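Local coordinates for D-2-hydroxyacid dehydrogensase protein (Ketogulonicigenium vulgare, PDB 4LSW) that probably catalyses the NAD(P)-dependent interconversion of D-2-hydroxyacids and 2-oxoacids, at residues 6-11 and 24-29; 10-15 and 50-55; 45-50 and 67-72; 60-65 and 84-89; 76-81 and 93-98. All coordinates share one frame; numbering follows the deposited sequence.

Contact 1 (6-11 and 24-29)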
# COMPACT_ATOMS: atom_id res chain seq x y z
N ILE A 6 26.95 -5.90 -3.66
CA ILE A 6 25.78 -5.09 -3.36
C ILE A 6 25.59 -4.96 -1.85
O ILE A 6 26.06 -5.79 -1.06
CB ILE A 6 24.52 -5.66 -4.03
CG1 ILE A 6 24.05 -6.94 -3.35
CG2 ILE A 6 24.75 -5.92 -5.51
CD1 ILE A 6 22.76 -7.46 -3.95
N LEU A 7 24.92 -3.89 -1.44
CA LEU A 7 24.65 -3.64 -0.04
C LEU A 7 23.15 -3.77 0.20
O LEU A 7 22.35 -3.08 -0.42
CB LEU A 7 25.14 -2.24 0.35
CG LEU A 7 25.13 -1.81 1.82
CD1 LEU A 7 26.13 -2.61 2.64
CD2 LEU A 7 25.44 -0.33 1.93
N GLN A 8 22.78 -4.69 1.09
CA GLN A 8 21.37 -4.96 1.37
C GLN A 8 21.00 -4.35 2.72
O GLN A 8 21.64 -4.62 3.74
CB GLN A 8 21.11 -6.46 1.38
CG GLN A 8 19.64 -6.84 1.58
CD GLN A 8 19.42 -8.33 1.50
OE1 GLN A 8 20.10 -9.03 0.75
NE2 GLN A 8 18.47 -8.83 2.28
N LEU A 9 19.97 -3.50 2.74
CA LEU A 9 19.69 -2.71 3.94
C LEU A 9 18.72 -3.35 4.93
O LEU A 9 18.73 -3.00 6.11
CB LEU A 9 19.20 -1.31 3.56
CG LEU A 9 20.09 -0.49 2.62
CD1 LEU A 9 19.56 0.93 2.56
CD2 LEU A 9 21.54 -0.52 3.07
N GLY A 10 17.89 -4.28 4.46
CA GLY A 10 16.96 -4.99 5.32
C GLY A 10 16.71 -6.39 4.80
O GLY A 10 16.98 -6.69 3.64
N PRO A 11 16.19 -7.28 5.65
CA PRO A 11 15.94 -8.67 5.25
C PRO A 11 14.89 -8.83 4.15
O PRO A 11 13.98 -8.00 4.02
CB PRO A 11 15.44 -9.33 6.54
CG PRO A 11 14.93 -8.19 7.39
CD PRO A 11 15.83 -7.04 7.07
N PHE A 24 25.26 -12.58 -6.30
CA PHE A 24 25.98 -11.38 -5.88
C PHE A 24 26.77 -11.62 -4.61
O PHE A 24 26.51 -12.58 -3.89
CB PHE A 24 25.00 -10.22 -5.65
CG PHE A 24 24.14 -9.92 -6.84
CD1 PHE A 24 24.71 -9.45 -8.01
CD2 PHE A 24 22.76 -10.12 -6.80
CE1 PHE A 24 23.93 -9.18 -9.13
CE2 PHE A 24 21.98 -9.85 -7.91
CZ PHE A 24 22.56 -9.37 -9.07
N THR A 25 27.74 -10.74 -4.35
CA THR A 25 28.40 -10.70 -3.05
C THR A 25 27.61 -9.71 -2.22
O THR A 25 27.75 -8.50 -2.39
CB THR A 25 29.85 -10.22 -3.18
OG1 THR A 25 30.57 -11.11 -4.05
CG2 THR A 25 30.54 -10.17 -1.82
N VAL A 26 26.75 -10.23 -1.35
CA VAL A 26 25.78 -9.40 -0.64
C VAL A 26 26.25 -9.09 0.77
O VAL A 26 26.43 -9.99 1.60
CB VAL A 26 24.41 -10.08 -0.57
CG1 VAL A 26 23.40 -9.19 0.17
CG2 VAL A 26 23.91 -10.42 -1.96
N HIS A 27 26.43 -7.80 1.03
CA HIS A 27 26.78 -7.33 2.36
C HIS A 27 25.51 -6.89 3.08
O HIS A 27 24.81 -5.98 2.62
CB HIS A 27 27.79 -6.19 2.25
CG HIS A 27 29.02 -6.56 1.49
ND1 HIS A 27 30.01 -7.36 2.03
CD2 HIS A 27 29.41 -6.28 0.23
CE1 HIS A 27 30.96 -7.54 1.13
NE2 HIS A 27 30.62 -6.90 0.02
N ARG A 28 25.21 -7.53 4.20
CA ARG A 28 23.99 -7.27 4.95
C ARG A 28 24.25 -6.23 6.02
O ARG A 28 24.73 -6.56 7.10
CB ARG A 28 23.48 -8.56 5.60
CG ARG A 28 23.25 -9.68 4.61
CD ARG A 28 22.73 -10.91 5.29
NE ARG A 28 22.57 -12.02 4.35
CZ ARG A 28 21.90 -13.13 4.63
NH1 ARG A 28 21.33 -13.30 5.82
NH2 ARG A 28 21.80 -14.09 3.71
N LEU A 29 23.91 -4.98 5.73
CA LEU A 29 24.17 -3.90 6.67
C LEU A 29 23.33 -4.09 7.94
O LEU A 29 23.74 -3.70 9.04
CB LEU A 29 23.89 -2.54 6.01
CG LEU A 29 24.38 -1.32 6.78
CD1 LEU A 29 25.87 -1.43 7.03
CD2 LEU A 29 24.06 -0.04 6.02
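His27 is held through its backbone by the two residues flanking Leu7: its N gives to Ile6 O at 2.9 Å, almost straight (177° at the hydrogen), and its O receives Gln8 N at 2.9 Å. Ile6 N on Thr25 O (3.0 Å) and Leu29 N on Gln8 O (3.0 Å) complete the staggered bonding of two parallel strands, whose short axes diverge by 35°.

Apolar contacts are made on both faces. Beside Val26, Ile6 turns CG1 between its own N and carbonyl carbon (chi1 73°), which carries CD1 to 3.7 Å from Val26 CG2 and 3.9 Å from Phe24 CD2. Beta-branched residues suit such extended backbone. On the other face Leu7 CD1 rests on Leu29 CB (4.0 Å).

The polar side chains bond mostly outside the strand pairing. Gln8, fully stretched, lays OE1 against a Val26 methyl while NE2 binds Gly10 O (2.9 Å) and Gln17. His27 NE2 hydrogen-bonds Glu5, and Arg28 forms salt bridges with Asp21 and Glu31.

Strand 25-28 is an outer strand of the sheet, with 5-8 between it and strand 48-52. Helix 14-23 is the crossover of this beta-alpha-beta unit and touches Val26 and Arg28; helix 35-42 covers Leu7, His27 and Leu29.

Contact 2 (10-15 and 50-55)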
# COMPACT_ATOMS: atom_id res chain seq x y z
N GLY A 10 17.89 -4.28 4.46
CA GLY A 10 16.96 -4.99 5.32
C GLY A 10 16.71 -6.39 4.80
O GLY A 10 16.98 -6.69 3.64
N PRO A 11 16.19 -7.28 5.65
CA PRO A 11 15.94 -8.67 5.25
C PRO A 11 14.89 -8.83 4.15
O PRO A 11 13.98 -8.00 4.02
CB PRO A 11 15.44 -9.33 6.54
CG PRO A 11 14.93 -8.19 7.39
CD PRO A 11 15.83 -7.04 7.07
N TYR A 12 15.02 -9.89 3.36
CA TYR A 12 14.02 -10.30 2.38
C TYR A 12 13.65 -11.75 2.67
O TYR A 12 14.39 -12.46 3.35
CB TYR A 12 14.57 -10.26 0.96
CG TYR A 12 14.93 -8.90 0.42
CD1 TYR A 12 14.03 -7.84 0.47
CD2 TYR A 12 16.16 -8.69 -0.16
CE1 TYR A 12 14.38 -6.59 -0.04
CE2 TYR A 12 16.52 -7.48 -0.67
CZ TYR A 12 15.63 -6.43 -0.61
OH TYR A 12 16.02 -5.22 -1.15
N PRO A 13 12.50 -12.22 2.14
CA PRO A 13 12.16 -13.64 2.29
C PRO A 13 13.23 -14.52 1.69
O PRO A 13 13.93 -14.08 0.78
CB PRO A 13 10.88 -13.77 1.46
CG PRO A 13 10.27 -12.42 1.51
CD PRO A 13 11.42 -11.46 1.48
N ALA A 14 13.35 -15.75 2.20
CA ALA A 14 14.36 -16.69 1.71
C ALA A 14 14.32 -16.93 0.20
O ALA A 14 15.36 -17.16 -0.42
CB ALA A 14 14.24 -18.01 2.47
N TRP A 15 13.13 -16.87 -0.40
CA TRP A 15 13.02 -17.14 -1.83
C TRP A 15 13.64 -16.04 -2.70
O TRP A 15 13.88 -16.23 -3.90
CB TRP A 15 11.57 -17.47 -2.24
CG TRP A 15 10.52 -16.46 -1.87
CD1 TRP A 15 10.52 -15.13 -2.18
CD2 TRP A 15 9.30 -16.71 -1.17
NE1 TRP A 15 9.38 -14.53 -1.69
CE2 TRP A 15 8.61 -15.48 -1.07
CE3 TRP A 15 8.72 -17.85 -0.61
CZ2 TRP A 15 7.37 -15.37 -0.43
CZ3 TRP A 15 7.49 -17.74 0.03
CH2 TRP A 15 6.83 -16.50 0.11
N ALA A 50 20.32 -2.74 -2.36
CA ALA A 50 19.02 -3.38 -2.38
C ALA A 50 18.32 -2.96 -1.10
O ALA A 50 18.80 -3.22 0.00
CB ALA A 50 19.16 -4.90 -2.44
N THR A 51 17.18 -2.29 -1.25
CA THR A 51 16.52 -1.74 -0.08
C THR A 51 15.03 -2.03 -0.13
O THR A 51 14.56 -2.85 -0.94
CB THR A 51 16.82 -0.22 0.06
OG1 THR A 51 16.36 0.26 1.33
CG2 THR A 51 16.18 0.58 -1.08
N ARG A 52 14.30 -1.35 0.75
CA ARG A 52 12.86 -1.46 0.83
C ARG A 52 12.28 -0.05 0.90
O ARG A 52 13.00 0.89 1.26
CB ARG A 52 12.46 -2.29 2.06
CG ARG A 52 12.82 -3.76 1.92
CD ARG A 52 12.78 -4.50 3.26
NE ARG A 52 11.43 -4.61 3.80
CZ ARG A 52 10.73 -5.74 3.89
NH1 ARG A 52 11.24 -6.89 3.47
NH2 ARG A 52 9.51 -5.72 4.40
N GLY A 53 11.02 0.09 0.52
CA GLY A 53 10.36 1.39 0.52
C GLY A 53 10.56 2.12 1.83
O GLY A 53 10.89 3.31 1.85
N GLU A 54 10.39 1.40 2.93
CA GLU A 54 10.56 1.95 4.27
C GLU A 54 11.96 2.51 4.51
O GLU A 54 12.13 3.68 4.87
CB GLU A 54 10.30 0.85 5.31
CG GLU A 54 9.02 0.05 5.07
CD GLU A 54 9.04 -1.29 5.79
OE1 GLU A 54 8.99 -2.33 5.12
OE2 GLU A 54 9.11 -1.29 7.04
N LEU A 55 12.96 1.66 4.32
CA LEU A 55 14.35 1.95 4.68
C LEU A 55 15.01 2.98 3.78
O LEU A 55 15.83 3.78 4.24
CB LEU A 55 15.17 0.66 4.64
CG LEU A 55 14.60 -0.50 5.44
CD1 LEU A 55 15.34 -1.79 5.14
CD2 LEU A 55 14.70 -0.18 6.91
O HOH W 1 16.63 -4.37 1.81
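Gly10 and Thr51 bring their CA atoms to 6.3 Å, too far for direct strand pairing, and a water fills the step instead, accepting from Gly10 N (2.9 Å) and donating to Ala50 O (3.1 Å). Gly10 is extended here, and Leu55 CD1 sits 3.6 Å from its CA, in the place where a side chain would begin; the bare residue suits this close approach.

Tyr12 carries most of the side-chain contact. Its CG stands beside the backbone N (chi1 -66°), sending the ring toward strand 48-52 so that OH can donate to Thr51 O at 2.8 Å. The oxygen lies at the ring edge, in the ring plane, yet the hydroxyl comes from above the carbonyl plane, with only 114° at the oxygen. Ala50, whose small size fits beside the phenol, places CB next to that hydroxyl.

Arg52 runs past Tyr12 in the opposite direction, its CG 3.8 Å from Tyr12 CE1, and the guanidinium and ring planes differ by 25°. A bend at chi3 swings the head to Pro11, where NH1 makes a weak bond to Pro11 O (3.0 Å). NH2 turns to Glu54 OE1 in a long salt bridge of 3.5 Å.

The loop from strand 5-8 to helix 14-23 thus lies against the C-terminal end of the neighbouring parallel strand 48-52 of the beta-alpha-beta sheet. Since Tyr12 OH and the water both serve main-chain oxygens, it is tied through main-chain atoms of the strand. The arginine grip is looser, and its charge is probably balanced in part by Glu54.

Contact 3 (45-50 and 67-72)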
# COMPACT_ATOMS: atom_id res chain seq x y z
N ARG A 45 33.34 -0.77 -2.61
CA ARG A 45 33.01 -1.87 -3.50
C ARG A 45 31.57 -1.88 -3.98
O ARG A 45 31.25 -2.53 -4.98
CB ARG A 45 33.29 -3.20 -2.82
CG ARG A 45 34.71 -3.35 -2.33
CD ARG A 45 35.04 -4.81 -2.16
NE ARG A 45 36.39 -5.05 -1.64
CZ ARG A 45 37.47 -5.22 -2.39
NH1 ARG A 45 37.39 -5.14 -3.72
NH2 ARG A 45 38.64 -5.47 -1.82
N ILE A 46 30.70 -1.16 -3.28
CA ILE A 46 29.27 -1.27 -3.52
C ILE A 46 28.84 -0.64 -4.84
O ILE A 46 28.99 0.56 -5.06
CB ILE A 46 28.45 -0.65 -2.36
CG1 ILE A 46 28.81 -1.32 -1.03
CG2 ILE A 46 26.96 -0.76 -2.64
CD1 ILE A 46 28.79 -2.85 -1.07
N ARG A 47 28.28 -1.46 -5.72
CA ARG A 47 27.80 -0.99 -7.01
C ARG A 47 26.28 -0.86 -7.02
O ARG A 47 25.73 -0.11 -7.82
CB ARG A 47 28.29 -1.90 -8.13
CG ARG A 47 29.80 -1.82 -8.36
CD ARG A 47 30.27 -2.86 -9.35
NE ARG A 47 29.63 -2.67 -10.65
CZ ARG A 47 29.57 -3.60 -11.60
NH1 ARG A 47 30.10 -4.79 -11.39
NH2 ARG A 47 28.96 -3.34 -12.75
N ALA A 48 25.60 -1.58 -6.13
CA ALA A 48 24.15 -1.43 -6.01
C ALA A 48 23.69 -1.61 -4.57
O ALA A 48 24.29 -2.37 -3.81
CB ALA A 48 23.41 -2.40 -6.93
N ILE A 49 22.64 -0.89 -4.21
CA ILE A 49 21.97 -1.07 -2.93
C ILE A 49 20.64 -1.75 -3.19
O ILE A 49 19.94 -1.43 -4.16
CB ILE A 49 21.76 0.27 -2.21
CG1 ILE A 49 23.10 0.82 -1.71
CG2 ILE A 49 20.80 0.09 -1.03
CD1 ILE A 49 23.01 2.24 -1.20
N ALA A 50 20.32 -2.74 -2.36
CA ALA A 50 19.02 -3.38 -2.38
C ALA A 50 18.32 -2.96 -1.10
O ALA A 50 18.80 -3.22 0.00
CB ALA A 50 19.16 -4.90 -2.44
N ASN A 67 31.09 4.50 -5.51
CA ASN A 67 30.99 3.86 -6.81
C ASN A 67 29.62 3.25 -7.05
O ASN A 67 29.43 2.45 -7.96
CB ASN A 67 32.10 2.81 -6.94
CG ASN A 67 33.48 3.42 -6.83
OD1 ASN A 67 33.81 4.37 -7.54
ND2 ASN A 67 34.29 2.90 -5.91
N LEU A 68 28.65 3.67 -6.24
CA LEU A 68 27.25 3.26 -6.40
C LEU A 68 26.68 3.58 -7.78
O LEU A 68 26.86 4.69 -8.30
CB LEU A 68 26.40 3.93 -5.32
CG LEU A 68 24.94 3.49 -5.21
CD1 LEU A 68 24.83 2.01 -4.85
CD2 LEU A 68 24.22 4.34 -4.17
N GLU A 69 25.96 2.62 -8.36
CA GLU A 69 25.38 2.77 -9.69
C GLU A 69 23.85 2.75 -9.66
O GLU A 69 23.19 3.41 -10.48
CB GLU A 69 25.87 1.64 -10.61
CG GLU A 69 27.38 1.64 -10.83
CD GLU A 69 27.89 0.37 -11.51
OE1 GLU A 69 27.08 -0.48 -11.94
OE2 GLU A 69 29.13 0.22 -11.61
N LEU A 70 23.31 2.00 -8.72
CA LEU A 70 21.89 1.66 -8.75
C LEU A 70 21.36 1.39 -7.37
O LEU A 70 22.02 0.74 -6.55
CB LEU A 70 21.70 0.40 -9.61
CG LEU A 70 20.32 -0.28 -9.54
CD1 LEU A 70 19.22 0.60 -10.11
CD2 LEU A 70 20.35 -1.61 -10.27
N ILE A 71 20.17 1.89 -7.09
CA ILE A 71 19.45 1.52 -5.88
C ILE A 71 18.15 0.87 -6.33
O ILE A 71 17.35 1.49 -7.02
CB ILE A 71 19.13 2.74 -4.99
CG1 ILE A 71 20.43 3.43 -4.57
CG2 ILE A 71 18.35 2.30 -3.76
CD1 ILE A 71 20.23 4.80 -3.92
N SER A 72 17.98 -0.40 -5.97
CA SER A 72 16.79 -1.15 -6.31
C SER A 72 15.94 -1.34 -5.07
O SER A 72 16.40 -1.85 -4.04
CB SER A 72 17.16 -2.49 -6.97
OG SER A 72 17.60 -2.28 -8.29
O HOH W 2 30.60 2.27 -3.84
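Arg47 runs beside Glu69, both side chains pointing the same way. Its CB passes Glu69 CD at 4.1 Å, and its CG comes to 3.9 Å and its CD to 4.0 Å from Glu69 OE2. A bend at chi3 (61°) turns the chain so that NE gives to Glu69 OE2 at 3.1 Å, a hydrogen bond within a salt bridge. At the tip NH2 lies 3.5 Å from Glu69 OE1. The guanidinium and carboxylate planes are 62° apart, and NE reaches OE2 from above the carboxylate plane. Glu69 OE1 has a further partner in His304, which should help hold the carboxylate still.

The backbone of Arg47 works too: its O receives Glu69 N at 2.8 Å and, weakly, Leu70 N at 3.3 Å. Regular parallel pairing follows, with Ile49 N giving to Leu70 O and Ile49 O receiving Ser72 N. Leu68, crossing Ile49 at about a right angle, sets CD1 3.8 Å from Ile49 CG1.

Strand 48-52 lies between strands 5-8 and 70-74. Helix 287-306 covers the face of Ala48, Leu70 and Ser72, where the small Ala48 and Ser72 leave room for it; helix 59-63, the crossover between strands 48-52 and 70-74, packs on Ile49 and Ile71.

Contact 4 (60-65 and 84-89)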
# COMPACT_ATOMS: atom_id res chain seq x y z
N ALA A 60 23.96 10.17 3.40
CA ALA A 60 25.20 9.74 4.03
C ALA A 60 25.58 8.33 3.57
O ALA A 60 26.75 8.04 3.34
CB ALA A 60 25.11 9.82 5.54
N LEU A 61 24.58 7.47 3.43
CA LEU A 61 24.84 6.12 2.94
C LEU A 61 25.34 6.14 1.50
O LEU A 61 26.30 5.45 1.14
CB LEU A 61 23.58 5.27 3.05
CG LEU A 61 23.78 3.88 2.46
CD1 LEU A 61 24.85 3.13 3.26
CD2 LEU A 61 22.48 3.10 2.43
N ILE A 62 24.68 6.93 0.67
CA ILE A 62 25.09 7.11 -0.72
C ILE A 62 26.52 7.65 -0.80
O ILE A 62 27.31 7.19 -1.62
CB ILE A 62 24.09 8.03 -1.45
CG1 ILE A 62 22.76 7.29 -1.64
CG2 ILE A 62 24.65 8.50 -2.78
CD1 ILE A 62 21.57 8.19 -1.95
N GLU A 63 26.86 8.60 0.07
CA GLU A 63 28.21 9.15 0.11
C GLU A 63 29.25 8.11 0.50
O GLU A 63 30.41 8.18 0.08
CB GLU A 63 28.29 10.33 1.09
CG GLU A 63 27.51 11.57 0.66
CD GLU A 63 27.38 12.61 1.76
OE1 GLU A 63 26.99 12.25 2.89
OE2 GLU A 63 27.67 13.79 1.48
N ALA A 64 28.83 7.14 1.31
CA ALA A 64 29.74 6.09 1.77
C ALA A 64 29.96 5.04 0.68
O ALA A 64 30.81 4.16 0.82
CB ALA A 64 29.19 5.43 3.03
N CYS A 65 29.18 5.13 -0.39
CA CYS A 65 29.29 4.21 -1.51
C CYS A 65 29.63 4.99 -2.79
O CYS A 65 28.78 5.17 -3.66
CB CYS A 65 27.99 3.42 -1.70
SG CYS A 65 27.48 2.42 -0.27
N ALA A 84 17.57 13.51 -4.59
CA ALA A 84 18.49 14.59 -4.93
C ALA A 84 19.93 14.10 -4.93
O ALA A 84 20.72 14.44 -5.81
CB ALA A 84 18.31 15.77 -3.98
N ALA A 85 20.27 13.29 -3.93
CA ALA A 85 21.60 12.70 -3.85
C ALA A 85 21.84 11.79 -5.05
O ALA A 85 22.93 11.77 -5.62
CB ALA A 85 21.76 11.93 -2.54
N CYS A 86 20.82 11.04 -5.43
CA CYS A 86 20.94 10.15 -6.58
C CYS A 86 21.18 10.93 -7.86
O CYS A 86 22.09 10.61 -8.61
CB CYS A 86 19.69 9.27 -6.72
SG CYS A 86 19.56 7.99 -5.45
N ARG A 87 20.37 11.95 -8.10
CA ARG A 87 20.47 12.71 -9.34
C ARG A 87 21.76 13.51 -9.45
O ARG A 87 22.28 13.71 -10.55
CB ARG A 87 19.25 13.60 -9.53
CG ARG A 87 17.98 12.81 -9.81
CD ARG A 87 16.86 13.71 -10.28
NE ARG A 87 15.63 12.96 -10.55
CZ ARG A 87 14.62 12.87 -9.69
NH1 ARG A 87 14.68 13.47 -8.51
NH2 ARG A 87 13.53 12.17 -10.02
N GLU A 88 22.29 13.95 -8.31
CA GLU A 88 23.59 14.61 -8.28
C GLU A 88 24.68 13.68 -8.80
O GLU A 88 25.65 14.13 -9.41
CB GLU A 88 23.97 15.03 -6.86
CG GLU A 88 23.23 16.22 -6.29
CD GLU A 88 23.45 16.37 -4.79
OE1 GLU A 88 24.27 15.61 -4.23
OE2 GLU A 88 22.80 17.24 -4.18
N ARG A 89 24.51 12.39 -8.54
CA ARG A 89 25.58 11.41 -8.74
C ARG A 89 25.41 10.48 -9.93
O ARG A 89 26.28 9.65 -10.20
CB ARG A 89 25.75 10.59 -7.46
CG ARG A 89 26.19 11.43 -6.29
CD ARG A 89 26.29 10.63 -5.02
NE ARG A 89 27.19 11.29 -4.09
CZ ARG A 89 26.89 12.41 -3.43
NH1 ARG A 89 25.71 13.00 -3.59
NH2 ARG A 89 27.78 12.95 -2.61
O HOH W 3 26.30 14.63 -0.43
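Glu63 OE2 and Arg89 NH2 are joined through one water, which donates to OE2 at a short 2.5 Å and accepts from NH2 at 3.1 Å. The two charged groups do not bond directly: Glu63 OE2 stays 4.2 Å from Arg89 NH2 and far from the plane of the guanidinium, with the carboxylate turned 87° against it. Contact between the side chains is made nearer the backbone, where Arg89 NH2 lies 3.6 Å from Glu63 CG. The other terminal nitrogen, Arg89 NH1, forms a salt bridge with Glu88 OE1 at 3.0 Å, and that same oxygen is bound by Arg59. The head of Arg89 is thus shared between acids of both segments, which probably limits its swing.

Behind the polar rim, toward the sheet, the packing is apolar. Ile62 sends its two branches apart: CG2, anti to the backbone N, meets Arg89 CD at 3.5 Å, while CD1 goes inward to Ala85 CB (3.8 Å) and Cys86 SG (4.0 Å). A branched isoleucine thus serves both the arginine's aliphatic part and the small residues that let the helices come close.

Helices 59-63 and 83-89 both rest on strand 70-74, through Ile62 and Cys86 on Ile71. Each is a beta-alpha-beta crossover helix, and their side-by-side packing on one face of a parallel sheet is as in the flavodoxin-like substrate-binding domain of this dehydrogenase family.

Contact 5 (76-81 and 93-98)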
# COMPACT_ATOMS: atom_id res chain seq x y z
N VAL A 76 6.59 -0.56 -3.95
CA VAL A 76 6.18 0.52 -4.85
C VAL A 76 6.79 1.87 -4.48
O VAL A 76 7.36 2.57 -5.32
CB VAL A 76 4.65 0.69 -4.88
CG1 VAL A 76 4.27 1.81 -5.82
CG2 VAL A 76 3.97 -0.60 -5.30
N GLY A 77 6.63 2.26 -3.21
CA GLY A 77 7.09 3.55 -2.76
C GLY A 77 8.59 3.57 -2.60
O GLY A 77 9.21 2.54 -2.36
N TYR A 78 9.18 4.75 -2.75
CA TYR A 78 10.62 4.92 -2.61
C TYR A 78 10.93 6.30 -2.03
O TYR A 78 11.98 6.88 -2.28
CB TYR A 78 11.32 4.68 -3.94
CG TYR A 78 10.82 5.49 -5.11
CD1 TYR A 78 9.74 5.07 -5.88
CD2 TYR A 78 11.45 6.68 -5.46
CE1 TYR A 78 9.30 5.81 -6.95
CE2 TYR A 78 11.02 7.42 -6.53
CZ TYR A 78 9.94 6.99 -7.27
OH TYR A 78 9.54 7.76 -8.33
N ASP A 79 9.98 6.80 -1.24
CA ASP A 79 10.06 8.09 -0.57
C ASP A 79 11.36 8.31 0.19
O ASP A 79 11.93 9.41 0.20
CB ASP A 79 8.91 8.17 0.43
CG ASP A 79 8.88 6.97 1.36
OD1 ASP A 79 9.21 5.86 0.89
OD2 ASP A 79 8.56 7.14 2.55
N ALA A 80 11.84 7.25 0.85
CA ALA A 80 12.98 7.37 1.75
C ALA A 80 14.33 7.24 1.05
O ALA A 80 15.38 7.32 1.69
CB ALA A 80 12.86 6.36 2.88
N VAL A 81 14.30 7.03 -0.26
CA VAL A 81 15.53 7.13 -1.04
C VAL A 81 15.76 8.62 -1.30
O VAL A 81 14.84 9.33 -1.70
CB VAL A 81 15.43 6.37 -2.37
CG1 VAL A 81 16.69 6.60 -3.23
CG2 VAL A 81 15.18 4.87 -2.11
N VAL A 93 17.48 4.48 -10.00
CA VAL A 93 16.64 3.85 -8.98
C VAL A 93 15.54 3.03 -9.66
O VAL A 93 15.00 3.46 -10.68
CB VAL A 93 16.01 4.91 -8.04
CG1 VAL A 93 15.21 4.24 -6.93
CG2 VAL A 93 17.08 5.82 -7.43
N THR A 94 15.25 1.84 -9.13
CA THR A 94 14.12 1.03 -9.62
C THR A 94 13.19 0.69 -8.46
O THR A 94 13.61 0.69 -7.30
CB THR A 94 14.58 -0.30 -10.29
OG1 THR A 94 15.23 -1.13 -9.32
CG2 THR A 94 15.52 -0.04 -11.46
N ASN A 95 11.93 0.39 -8.76
CA ASN A 95 11.01 -0.11 -7.75
C ASN A 95 10.32 -1.39 -8.25
O ASN A 95 10.77 -2.00 -9.23
CB ASN A 95 9.98 0.96 -7.35
CG ASN A 95 9.04 1.33 -8.49
OD1 ASN A 95 9.34 1.11 -9.66
ND2 ASN A 95 7.90 1.92 -8.13
N THR A 96 9.24 -1.80 -7.58
CA THR A 96 8.49 -2.98 -8.03
C THR A 96 6.98 -2.70 -8.15
O THR A 96 6.20 -3.10 -7.29
CB THR A 96 8.71 -4.19 -7.11
OG1 THR A 96 8.18 -3.94 -5.81
CG2 THR A 96 10.20 -4.50 -6.99
N PRO A 97 6.59 -2.02 -9.24
CA PRO A 97 5.20 -1.61 -9.46
C PRO A 97 4.37 -2.69 -10.13
O PRO A 97 4.92 -3.67 -10.65
CB PRO A 97 5.35 -0.44 -10.42
CG PRO A 97 6.53 -0.81 -11.26
CD PRO A 97 7.47 -1.57 -10.33
N ASP A 98 3.05 -2.50 -10.11
CA ASP A 98 2.07 -3.27 -10.89
C ASP A 98 1.77 -4.68 -10.37
O ASP A 98 0.62 -5.14 -10.41
CB ASP A 98 2.46 -3.32 -12.37
CG ASP A 98 2.43 -1.96 -13.02
OD1 ASP A 98 1.53 -1.16 -12.68
OD2 ASP A 98 3.30 -1.68 -13.87
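Asn95, just after strand 92-94, points its amide at the loop 76-81, where ND2 gives to Val76 O at 2.9 Å. The bond is nearly straight (174°) and uses a lone pair in the carbonyl plane; the oxygen also lies in the amide plane, so the two flat groups meet edge on. CG lies between the backbone N and carbonyl carbon of Asn95 (chi1 66°), which directs the amide to Val76.

Tyr78 turns its ring so that Val76 O lies in the ring plane, at the edge. The amide comes to it obliquely, with Asn95 ND2 4.3 Å from Tyr78 CD1, and the ring also touches Val73 and Val314.

Strand 70-74 here gives way to a loop with the sequence Gly-Val-Gly-Tyr-Asp, which in related D-2-hydroxyacid dehydrogenases lines the substrate pocket between the domains; a similar role is probable here. Glycine on both sides of Val76 suits a loop of this kind. A type I turn closes the loop, Val81 N binding Tyr78 O at 3.1 Å.

Val76 faces away from the partner segment, yet its CG2 lies 3.9 Å from Thr96 O, a buried carbonyl without a polar partner in the model. Thr96 OG1 accepts a hydrogen bond from Gly75 N. At the other end, Val81 and Val93 point at one another, CG1 to CG2, at 4.3 Å.

Contacts 1 and 3 are strand pairings in one sheet, joined because strand 5-8 bonds to strand 48-52; contact 3 is the more deeply buried, contact 1 lying at one outer edge of the sheet. Contact 4 packs helices on one face of that sheet, its inner side apolar and its rim charged, and meets contact 3 through Ile71. Contacts 2 and 5 lie nearer the chain's centre, where strands give way to loops, and rely chiefly on side-chain-to-carbonyl bonds, from a tyrosine and an asparagine, with a water and a weak arginine bond added in contact 2. They touch where Gly53 and Glu54 meet Ala80. Contact 2 shares Gly10 and Pro11 with contact 1, and Ala50 with contact 3.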